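Tartronic semialdehyde reductase (Salmonella typhimurium, PDB 1YB4) catalyses the reversible NAD(P)H-dependent reduction of tartronate semialdehyde (2-hydroxy-3-oxopropanoate) to (R)-glycerate, as a member of the 3-hydroxyisobutyrate dehydrogenase-related family. Local coordinates at residues 231-235 with 236-240; 266-269 with 270-274; 181-184 with 185-189. All coordinates share one frame; numbering follows the deposited sequence.

Contact 1: residues 231-235 with 236-240; sequences PGFKI and ALHQK
The ring of Phe233 reaches forward over the first turn of helix 235-251 and meets Leu237 and His238 there. Leu237 lays its CB over one face of the phenyl ring, 4.2 Å from the ring centroid, a CH-pi contact displaced toward the rim near CZ. The same ring turns its edge to the face of the His238 imidazole in an offset edge-to-face pair, with planes at 80° and Phe233 CE2 3.5 Å from His238 CB. Phe233 reaches this place because its CG stands anti to the backbone N (chi1 -165°), which carries the ring forward along the chain.

Behind these side chains lies the start of the helix. Lys234 is the N-cap residue, and its carbonyl takes the first helical bond, from His238 N to Lys234 O at 3.0 Å, nearly straight at 163° and in the carbonyl plane; a weak bond from Leu237 N bends to the same oxygen. One residue on, Gln239 N donates to Ile235 O at 2.8 Å. The imidazole of His238 is fixed in turn by hydrogen bonds of NE2 to the backbone O of Gln176 and of ND1 to His279. The side chain of Phe233 lies about 6 Å from that of Lys172, the predicted active-site residue. The start of helix 235-251 is packed against two others: Phe233 and His238 touch helix 167-195, and Ile235 touches helix 257-271.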
ATOM      1  N   PRO A 231     -21.045 -18.534  -0.800  1.00 52.54           N
ATOM      2  CA  PRO A 231     -21.156 -17.704   0.397  1.00 52.96           C
ATOM      3  C   PRO A 231     -21.142 -18.399   1.756  1.00 54.26           C
ATOM      4  O   PRO A 231     -21.719 -19.473   1.965  1.00 53.79           O
ATOM      5  CB  PRO A 231     -22.440 -16.929   0.151  1.00 52.50           C
ATOM      6  CG  PRO A 231     -22.354 -16.671  -1.315  1.00 54.50           C
ATOM      7  CD  PRO A 231     -21.922 -18.025  -1.868  1.00 54.21           C
ATOM      8  N   GLY A 232     -20.443 -17.741   2.668  1.00 55.24           N
ATOM      9  CA  GLY A 232     -20.314 -18.169   4.041  1.00 53.76           C
ATOM     10  C   GLY A 232     -20.291 -16.793   4.672  1.00 53.21           C
ATOM     11  O   GLY A 232     -20.845 -16.564   5.747  1.00 57.57           O
ATOM     12  N   PHE A 233     -19.647 -15.875   3.952  1.00 47.73           N
ATOM     13  CA  PHE A 233     -19.521 -14.475   4.335  1.00 43.12           C
ATOM     14  C   PHE A 233     -19.184 -13.686   3.059  1.00 40.90           C
ATOM     15  O   PHE A 233     -18.046 -13.732   2.567  1.00 38.54           O
ATOM     16  CB  PHE A 233     -18.420 -14.290   5.384  1.00 40.29           C
ATOM     17  CG  PHE A 233     -18.472 -12.954   6.070  1.00 35.87           C
ATOM     18  CD1 PHE A 233     -19.482 -12.670   6.977  1.00 34.95           C
ATOM     19  CD2 PHE A 233     -17.574 -11.954   5.739  1.00 34.86           C
ATOM     20  CE1 PHE A 233     -19.598 -11.418   7.543  1.00 31.68           C
ATOM     21  CE2 PHE A 233     -17.682 -10.693   6.299  1.00 30.66           C
ATOM     22  CZ  PHE A 233     -18.699 -10.423   7.200  1.00 30.94           C
ATOM     23  N   LYS A 234     -20.180 -12.977   2.525  1.00 37.12           N
ATOM     24  CA  LYS A 234     -20.006 -12.210   1.287  1.00 39.46           C
ATOM     25  C   LYS A 234     -18.937 -11.120   1.354  1.00 36.21           C
ATOM     26  O   LYS A 234     -18.746 -10.463   2.382  1.00 34.12           O
ATOM     27  CB  LYS A 234     -21.331 -11.547   0.845  1.00 42.82           C
ATOM     28  CG  LYS A 234     -22.534 -12.470   0.598  1.00 44.76           C
ATOM     29  CD  LYS A 234     -23.753 -11.644   0.157  1.00 46.92           C
ATOM     30  CE  LYS A 234     -25.086 -12.403   0.263  1.00 48.44           C
ATOM     31  NZ  LYS A 234     -25.093 -13.713  -0.453  1.00 47.00           N
ATOM     32  N   ILE A 235     -18.248 -10.929   0.236  1.00 34.03           N
ATOM     33  CA  ILE A 235     -17.230  -9.904   0.135  1.00 29.92           C
ATOM     34  C   ILE A 235     -17.909  -8.565   0.369  1.00 29.96           C
ATOM     35  O   ILE A 235     -17.389  -7.717   1.088  1.00 27.67           O
ATOM     36  CB  ILE A 235     -16.547  -9.958  -1.247  1.00 29.18           C
ATOM     37  CG1 ILE A 235     -15.636 -11.190  -1.292  1.00 26.11           C
ATOM     38  CG2 ILE A 235     -15.771  -8.671  -1.520  1.00 28.70           C
ATOM     39  CD1 ILE A 235     -14.852 -11.375  -2.585  1.00 28.44           C
ATOM     40  N   ALA A 236     -19.093  -8.382  -0.207  1.00 32.16           N
ATOM     41  CA  ALA A 236     -19.824  -7.126  -0.008  1.00 33.44           C
ATOM     42  C   ALA A 236     -19.993  -6.827   1.485  1.00 32.86           C
ATOM     43  O   ALA A 236     -19.977  -5.674   1.908  1.00 35.98           O
ATOM     44  CB  ALA A 236     -21.181  -7.195  -0.672  1.00 33.22           C
ATOM     45  N   LEU A 237     -20.158  -7.874   2.277  1.00 30.97           N
ATOM     46  CA  LEU A 237     -20.311  -7.737   3.714  1.00 30.42           C
ATOM     47  C   LEU A 237     -18.991  -7.340   4.390  1.00 30.73           C
ATOM     48  O   LEU A 237     -18.932  -6.400   5.199  1.00 27.89           O
ATOM     49  CB  LEU A 237     -20.828  -9.054   4.285  1.00 29.14           C
ATOM     50  CG  LEU A 237     -22.328  -9.014   4.537  1.00 36.07           C
ATOM     51  CD1 LEU A 237     -22.941 -10.397   4.320  1.00 40.31           C
ATOM     52  CD2 LEU A 237     -22.566  -8.489   5.966  1.00 37.74           C
ATOM     53  N   HIS A 238     -17.927  -8.066   4.063  1.00 29.43           N
ATOM     54  CA  HIS A 238     -16.636  -7.747   4.639  1.00 30.91           C
ATOM     55  C   HIS A 238     -16.231  -6.342   4.172  1.00 30.30           C
ATOM     56  O   HIS A 238     -15.404  -5.682   4.813  1.00 30.74           O
ATOM     57  CB  HIS A 238     -15.580  -8.791   4.232  1.00 30.00           C
ATOM     58  CG  HIS A 238     -14.513  -8.990   5.260  1.00 27.47           C
ATOM     59  ND1 HIS A 238     -13.730 -10.126   5.313  1.00 27.73           N
ATOM     60  CD2 HIS A 238     -14.104  -8.203   6.285  1.00 24.88           C
ATOM     61  CE1 HIS A 238     -12.889 -10.029   6.328  1.00 28.77           C
ATOM     62  NE2 HIS A 238     -13.096  -8.871   6.934  1.00 29.18           N
ATOM     63  N   GLN A 239     -16.818  -5.881   3.066  1.00 30.05           N
ATOM     64  CA  GLN A 239     -16.519  -4.534   2.561  1.00 29.69           C
ATOM     65  C   GLN A 239     -17.112  -3.502   3.519  1.00 29.31           C
ATOM     66  O   GLN A 239     -16.426  -2.577   3.956  1.00 27.80           O
ATOM     67  CB  GLN A 239     -17.094  -4.326   1.154  1.00 27.05           C
ATOM     68  CG  GLN A 239     -16.321  -5.014   0.038  1.00 26.46           C
ATOM     69  CD  GLN A 239     -15.829  -4.046  -1.028  1.00 29.31           C
ATOM     70  OE1 GLN A 239     -14.900  -3.274  -0.798  1.00 30.49           O
ATOM     71  NE2 GLN A 239     -16.458  -4.078  -2.200  1.00 27.09           N
ATOM     72  N   LYS A 240     -18.391  -3.676   3.838  1.00 30.33           N
ATOM     73  CA  LYS A 240     -19.073  -2.780   4.756  1.00 33.00           C
ATOM     74  C   LYS A 240     -18.296  -2.775   6.086  1.00 33.57           C
ATOM     75  O   LYS A 240     -18.087  -1.718   6.690  1.00 32.39           O
ATOM     76  CB  LYS A 240     -20.529  -3.245   4.947  1.00 35.89           C
ATOM     77  CG  LYS A 240     -21.422  -2.383   5.873  1.00 42.26           C
ATOM     78  CD  LYS A 240     -21.452  -2.888   7.334  1.00 45.82           C
ATOM     79  CE  LYS A 240     -21.800  -4.384   7.418  1.00 50.37           C
ATOM     80  NZ  LYS A 240     -21.844  -4.924   8.815  1.00 50.90           N
TER

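Contact 2: residues 266-269 with 270-274; sequences FNTC and AANGG
Asn272 swings its CG back beside its own backbone N (chi1 -65°), and its amide thereby lies alongside Thr268 and reaches the carbonyl one turn earlier, at the C-terminal end of helix 257-271. The helix closes in a Schellman motif in which Gly273, with positive phi, is the C-prime residue. Gly274 N turns back to Cys269 O at 2.9 Å, while Gly273 N makes a weak bond to Ala270 O. Before this ending the helical pattern is regular: Ala270 N points almost straight at Phe266 O, with 178° at the hydrogen, and Ala271 N follows to Asn267 O.

The side chain of Asn272 adds a bond to the backbone of the last turn. The outer faces of this turn are taken up by the assembly. Thr268 OG1 is hydrogen-bonded to Met289 O of the third subunit and to Asn255 of the second, and Ala271 packs on Ala253 of the second and on Ala290 of the third. Within the chain, Cys269 and Asn272 rest on helix 283-290.

Cys269 O is gripped by two N-H groups that arrive from opposite faces of its carbonyl plane, Asn272 N at 2.6 Å and Gly274 N. Asn272 ND2 donates to Thr268 O at 2.7 Å and 159°, with that oxygen close to the plane of the donating amide.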
ATOM      1  N   PHE A 266     -10.754  -5.704  -2.440  1.00 27.09           N
ATOM      2  CA  PHE A 266     -12.149  -6.150  -2.468  1.00 29.39           C
ATOM      3  C   PHE A 266     -12.874  -5.396  -3.572  1.00 28.51           C
ATOM      4  O   PHE A 266     -13.840  -5.896  -4.141  1.00 30.71           O
ATOM      5  CB  PHE A 266     -12.865  -5.886  -1.131  1.00 24.77           C
ATOM      6  CG  PHE A 266     -12.623  -6.952  -0.084  1.00 24.27           C
ATOM      7  CD1 PHE A 266     -12.419  -8.276  -0.452  1.00 21.09           C
ATOM      8  CD2 PHE A 266     -12.625  -6.625   1.273  1.00 25.63           C
ATOM      9  CE1 PHE A 266     -12.219  -9.251   0.504  1.00 23.34           C
ATOM     10  CE2 PHE A 266     -12.424  -7.599   2.248  1.00 24.77           C
ATOM     11  CZ  PHE A 266     -12.221  -8.913   1.863  1.00 24.98           C
ATOM     12  N   ASN A 267     -12.407  -4.183  -3.863  1.00 29.05           N
ATOM     13  CA  ASN A 267     -13.008  -3.375  -4.910  1.00 27.34           C
ATOM     14  C   ASN A 267     -12.718  -4.043  -6.241  1.00 27.51           C
ATOM     15  O   ASN A 267     -13.535  -3.989  -7.160  1.00 29.95           O
ATOM     16  CB  ASN A 267     -12.447  -1.947  -4.914  1.00 22.82           C
ATOM     17  CG  ASN A 267     -13.066  -1.066  -3.845  1.00 21.51           C
ATOM     18  OD1 ASN A 267     -14.134  -1.368  -3.327  1.00 21.89           O
ATOM     19  ND2 ASN A 267     -12.403   0.044  -3.526  1.00 20.68           N
ATOM     20  N   THR A 268     -11.551  -4.670  -6.345  1.00 25.83           N
ATOM     21  CA  THR A 268     -11.188  -5.373  -7.568  1.00 25.94           C
ATOM     22  C   THR A 268     -12.071  -6.619  -7.692  1.00 24.92           C
ATOM     23  O   THR A 268     -12.508  -6.959  -8.783  1.00 22.89           O
ATOM     24  CB  THR A 268      -9.667  -5.731  -7.570  1.00 29.66           C
ATOM     25  OG1 THR A 268      -8.908  -4.529  -7.753  1.00 30.76           O
ATOM     26  CG2 THR A 268      -9.311  -6.700  -8.700  1.00 28.16           C
ATOM     27  N   CYS A 269     -12.372  -7.275  -6.575  1.00 24.31           N
ATOM     28  CA  CYS A 269     -13.243  -8.446  -6.631  1.00 27.78           C
ATOM     29  C   CYS A 269     -14.644  -8.015  -7.118  1.00 30.64           C
ATOM     30  O   CYS A 269     -15.169  -8.561  -8.105  1.00 30.68           O
ATOM     31  CB  CYS A 269     -13.356  -9.119  -5.257  1.00 27.09           C
ATOM     32  SG  CYS A 269     -11.803  -9.832  -4.592  1.00 30.42           S
ATOM     33  N   ALA A 270     -15.240  -7.033  -6.445  1.00 29.81           N
ATOM     34  CA  ALA A 270     -16.565  -6.548  -6.835  1.00 30.82           C
ATOM     35  C   ALA A 270     -16.547  -6.170  -8.302  1.00 29.14           C
ATOM     36  O   ALA A 270     -17.493  -6.435  -9.021  1.00 34.07           O
ATOM     37  CB  ALA A 270     -16.965  -5.343  -5.995  1.00 33.12           C
ATOM     38  N   ALA A 271     -15.453  -5.575  -8.750  1.00 28.00           N
ATOM     39  CA  ALA A 271     -15.325  -5.169 -10.140  1.00 29.91           C
ATOM     40  C   ALA A 271     -15.300  -6.359 -11.075  1.00 32.42           C
ATOM     41  O   ALA A 271     -15.511  -6.221 -12.277  1.00 33.03           O
ATOM     42  CB  ALA A 271     -14.057  -4.363 -10.330  1.00 27.93           C
ATOM     43  N   ASN A 272     -15.028  -7.534 -10.523  1.00 36.05           N
ATOM     44  CA  ASN A 272     -14.946  -8.733 -11.336  1.00 36.75           C
ATOM     45  C   ASN A 272     -15.873  -9.842 -10.842  1.00 38.15           C
ATOM     46  O   ASN A 272     -15.512 -11.016 -10.845  1.00 38.29           O
ATOM     47  CB  ASN A 272     -13.481  -9.200 -11.394  1.00 34.85           C
ATOM     48  CG  ASN A 272     -12.566  -8.193 -12.115  1.00 36.02           C
ATOM     49  OD1 ASN A 272     -12.482  -8.177 -13.344  1.00 36.37           O
ATOM     50  ND2 ASN A 272     -11.895  -7.338 -11.345  1.00 33.96           N
ATOM     51  N   GLY A 273     -17.074  -9.444 -10.420  1.00 40.12           N
ATOM     52  CA  GLY A 273     -18.082 -10.388  -9.956  1.00 41.40           C
ATOM     53  C   GLY A 273     -17.781 -11.249  -8.741  1.00 41.81           C
ATOM     54  O   GLY A 273     -18.086 -12.444  -8.736  1.00 43.23           O
ATOM     55  N   GLY A 274     -17.194 -10.650  -7.709  1.00 40.11           N
ATOM     56  CA  GLY A 274     -16.881 -11.394  -6.505  1.00 34.24           C
ATOM     57  C   GLY A 274     -17.642 -10.861  -5.306  1.00 33.62           C
ATOM     58  O   GLY A 274     -17.548 -11.419  -4.216  1.00 35.70           O
TER

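Contact 3: residues 181-184 with 185-189; sequences LNIE and AVSEA
Ala185 opens the second half of this helical run by bonding its N to Leu181 O at 2.9 Å, while its CB rests 3.4 Å from the same carbonyl oxygen. The helix lies close to another subunit here: Leu181 packs on Ala185 of the fourth subunit, and Asn182 on its own counterpart there. Val186 continues the pattern with an almost linear bond from its N to Asn182 O, 171° at the hydrogen. Its CG2 branch leans back beside the backbone N, bringing that methyl to 3.2 Å from Asn182 O.

At Ser187 the helix gains a bond from a side chain. With OG placed beside its own backbone N (chi1 -56°), the hydroxyl turns back to the preceding turn and donates to Ile183 O at 2.7 Å. Ser187 N donates to that oxygen as well, at 3.1 Å, and the two donors approach from opposite faces of the carbonyl plane. The buried hydroxyl is thus satisfied within the helix itself, in a setting lined by Met282 and Leu286.

Glu188 keeps the backbone pattern through its N and Glu184 O, 3.0 Å apart. The carboxylates of Glu184 and Glu188 are modelled too close together for their relative placement to be trusted. Glu188 spends its oxygens on the fourth subunit, OE2 on Asn258 N and OE1 on Thr259 OG1. The i to i+4 backbone bonds are those of a regular alpha-helix, and the serine hydroxyl that returns to the carbonyl four residues back is a common feature of serines inside helices; here both belong to the long helix 167-195 of the C-terminal helical domain, buried at a subunit interface.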
ATOM      1  N   LEU A 181      -6.969  -9.265   6.551  1.00 25.37           N
ATOM      2  CA  LEU A 181      -5.543  -9.316   6.330  1.00 25.37           C
ATOM      3  C   LEU A 181      -4.998 -10.760   6.250  1.00 24.53           C
ATOM      4  O   LEU A 181      -4.107 -11.032   5.444  1.00 21.84           O
ATOM      5  CB  LEU A 181      -4.822  -8.492   7.411  1.00 24.16           C
ATOM      6  CG  LEU A 181      -4.732  -7.011   7.020  1.00 22.63           C
ATOM      7  CD1 LEU A 181      -6.132  -6.460   6.738  1.00 14.51           C
ATOM      8  CD2 LEU A 181      -4.046  -6.231   8.125  1.00 17.36           C
ATOM      9  N   ASN A 182      -5.532 -11.681   7.062  1.00 23.20           N
ATOM     10  CA  ASN A 182      -5.070 -13.081   7.034  1.00 21.86           C
ATOM     11  C   ASN A 182      -5.474 -13.736   5.715  1.00 23.61           C
ATOM     12  O   ASN A 182      -4.677 -14.460   5.103  1.00 24.97           O
ATOM     13  CB  ASN A 182      -5.642 -13.866   8.209  1.00 17.27           C
ATOM     14  CG  ASN A 182      -4.846 -13.662   9.472  1.00 20.33           C
ATOM     15  OD1 ASN A 182      -4.122 -12.671   9.604  1.00 20.89           O
ATOM     16  ND2 ASN A 182      -4.975 -14.590  10.418  1.00 15.37           N
ATOM     17  N   ILE A 183      -6.697 -13.463   5.263  1.00 23.86           N
ATOM     18  CA  ILE A 183      -7.160 -14.023   3.997  1.00 23.56           C
ATOM     19  C   ILE A 183      -6.274 -13.513   2.860  1.00 23.94           C
ATOM     20  O   ILE A 183      -5.891 -14.274   1.974  1.00 25.87           O
ATOM     21  CB  ILE A 183      -8.645 -13.646   3.697  1.00 20.43           C
ATOM     22  CG1 ILE A 183      -9.573 -14.381   4.669  1.00 19.44           C
ATOM     23  CG2 ILE A 183      -9.008 -14.037   2.281  1.00 12.59           C
ATOM     24  CD1 ILE A 183     -11.050 -13.946   4.596  1.00 22.06           C
ATOM     25  N   GLU A 184      -5.929 -12.231   2.892  1.00 23.36           N
ATOM     26  CA  GLU A 184      -5.106 -11.666   1.837  1.00 23.02           C
ATOM     27  C   GLU A 184      -3.703 -12.262   1.899  1.00 24.96           C
ATOM     28  O   GLU A 184      -3.072 -12.516   0.866  1.00 25.27           O
ATOM     29  CB  GLU A 184      -5.064 -10.145   1.974  1.00 25.41           C
ATOM     30  CG  GLU A 184      -4.682  -9.393   0.700  1.00 24.91           C
ATOM     31  CD  GLU A 184      -3.184  -9.296   0.490  1.00 29.44           C
ATOM     32  OE1 GLU A 184      -2.425  -9.493   1.467  1.00 25.57           O
ATOM     33  OE2 GLU A 184      -2.767  -8.999  -0.653  1.00 29.03           O
ATOM     34  N   ALA A 185      -3.220 -12.505   3.110  1.00 24.72           N
ATOM     35  CA  ALA A 185      -1.892 -13.080   3.267  1.00 27.40           C
ATOM     36  C   ALA A 185      -1.809 -14.474   2.633  1.00 27.29           C
ATOM     37  O   ALA A 185      -0.898 -14.756   1.854  1.00 29.51           O
ATOM     38  CB  ALA A 185      -1.509 -13.130   4.740  1.00 24.47           C
ATOM     39  N   VAL A 186      -2.758 -15.344   2.959  1.00 27.12           N
ATOM     40  CA  VAL A 186      -2.764 -16.691   2.389  1.00 25.61           C
ATOM     41  C   VAL A 186      -2.832 -16.596   0.853  1.00 25.71           C
ATOM     42  O   VAL A 186      -2.209 -17.396   0.144  1.00 27.84           O
ATOM     43  CB  VAL A 186      -3.972 -17.519   2.939  1.00 23.76           C
ATOM     44  CG1 VAL A 186      -3.916 -18.964   2.434  1.00 17.62           C
ATOM     45  CG2 VAL A 186      -3.941 -17.492   4.472  1.00 19.87           C
ATOM     46  N   SER A 187      -3.566 -15.606   0.347  1.00 24.72           N
ATOM     47  CA  SER A 187      -3.710 -15.391  -1.101  1.00 26.65           C
ATOM     48  C   SER A 187      -2.379 -15.035  -1.791  1.00 28.28           C
ATOM     49  O   SER A 187      -2.061 -15.544  -2.871  1.00 26.37           O
ATOM     50  CB  SER A 187      -4.716 -14.262  -1.364  1.00 27.05           C
ATOM     51  OG  SER A 187      -5.970 -14.511  -0.748  1.00 25.92           O
ATOM     52  N   GLU A 188      -1.608 -14.153  -1.165  1.00 29.07           N
ATOM     53  CA  GLU A 188      -0.334 -13.722  -1.728  1.00 30.89           C
ATOM     54  C   GLU A 188       0.711 -14.833  -1.692  1.00 31.42           C
ATOM     55  O   GLU A 188       1.490 -14.992  -2.626  1.00 30.74           O
ATOM     56  CB  GLU A 188       0.194 -12.496  -0.967  1.00 32.82           C
ATOM     57  CG  GLU A 188      -0.406 -11.181  -1.419  1.00 30.49           C
ATOM     58  CD  GLU A 188       0.290  -9.956  -0.825  1.00 34.50           C
ATOM     59  OE1 GLU A 188       1.533  -9.975  -0.640  1.00 29.38           O
ATOM     60  OE2 GLU A 188      -0.411  -8.953  -0.564  1.00 35.89           O
ATOM     61  N   ALA A 189       0.716 -15.596  -0.602  1.00 32.28           N
ATOM     62  CA  ALA A 189       1.657 -16.699  -0.418  1.00 30.04           C
ATOM     63  C   ALA A 189       1.397 -17.876  -1.365  1.00 29.08           C
ATOM     64  O   ALA A 189       2.324 -18.404  -1.982  1.00 29.72           O
ATOM     65  CB  ALA A 189       1.602 -17.170   1.027  1.00 30.06           C
TER

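All three contacts are local, at a helix start, a helix end and a helix middle, in the C-terminal helical domain. Contacts 1 and 2 have centres about 11 Å apart and touch directly, joining the start of helix 235-251 to the end of helix 257-271: Ile235 CG2 packs 3.5 Å from Phe266 CD1. Contact 3, on helix 167-195, touches neither; its centre is about 16 Å from each of theirs, and its nearest atoms are about 5 Å from contact 1 and 6 Å from contact 2. Contact 1 is the one beside the predicted active-site Lys172, which shares helix 167-195 with contact 3, whereas contacts 2 and 3 meet neighbouring subunits of the tetramer.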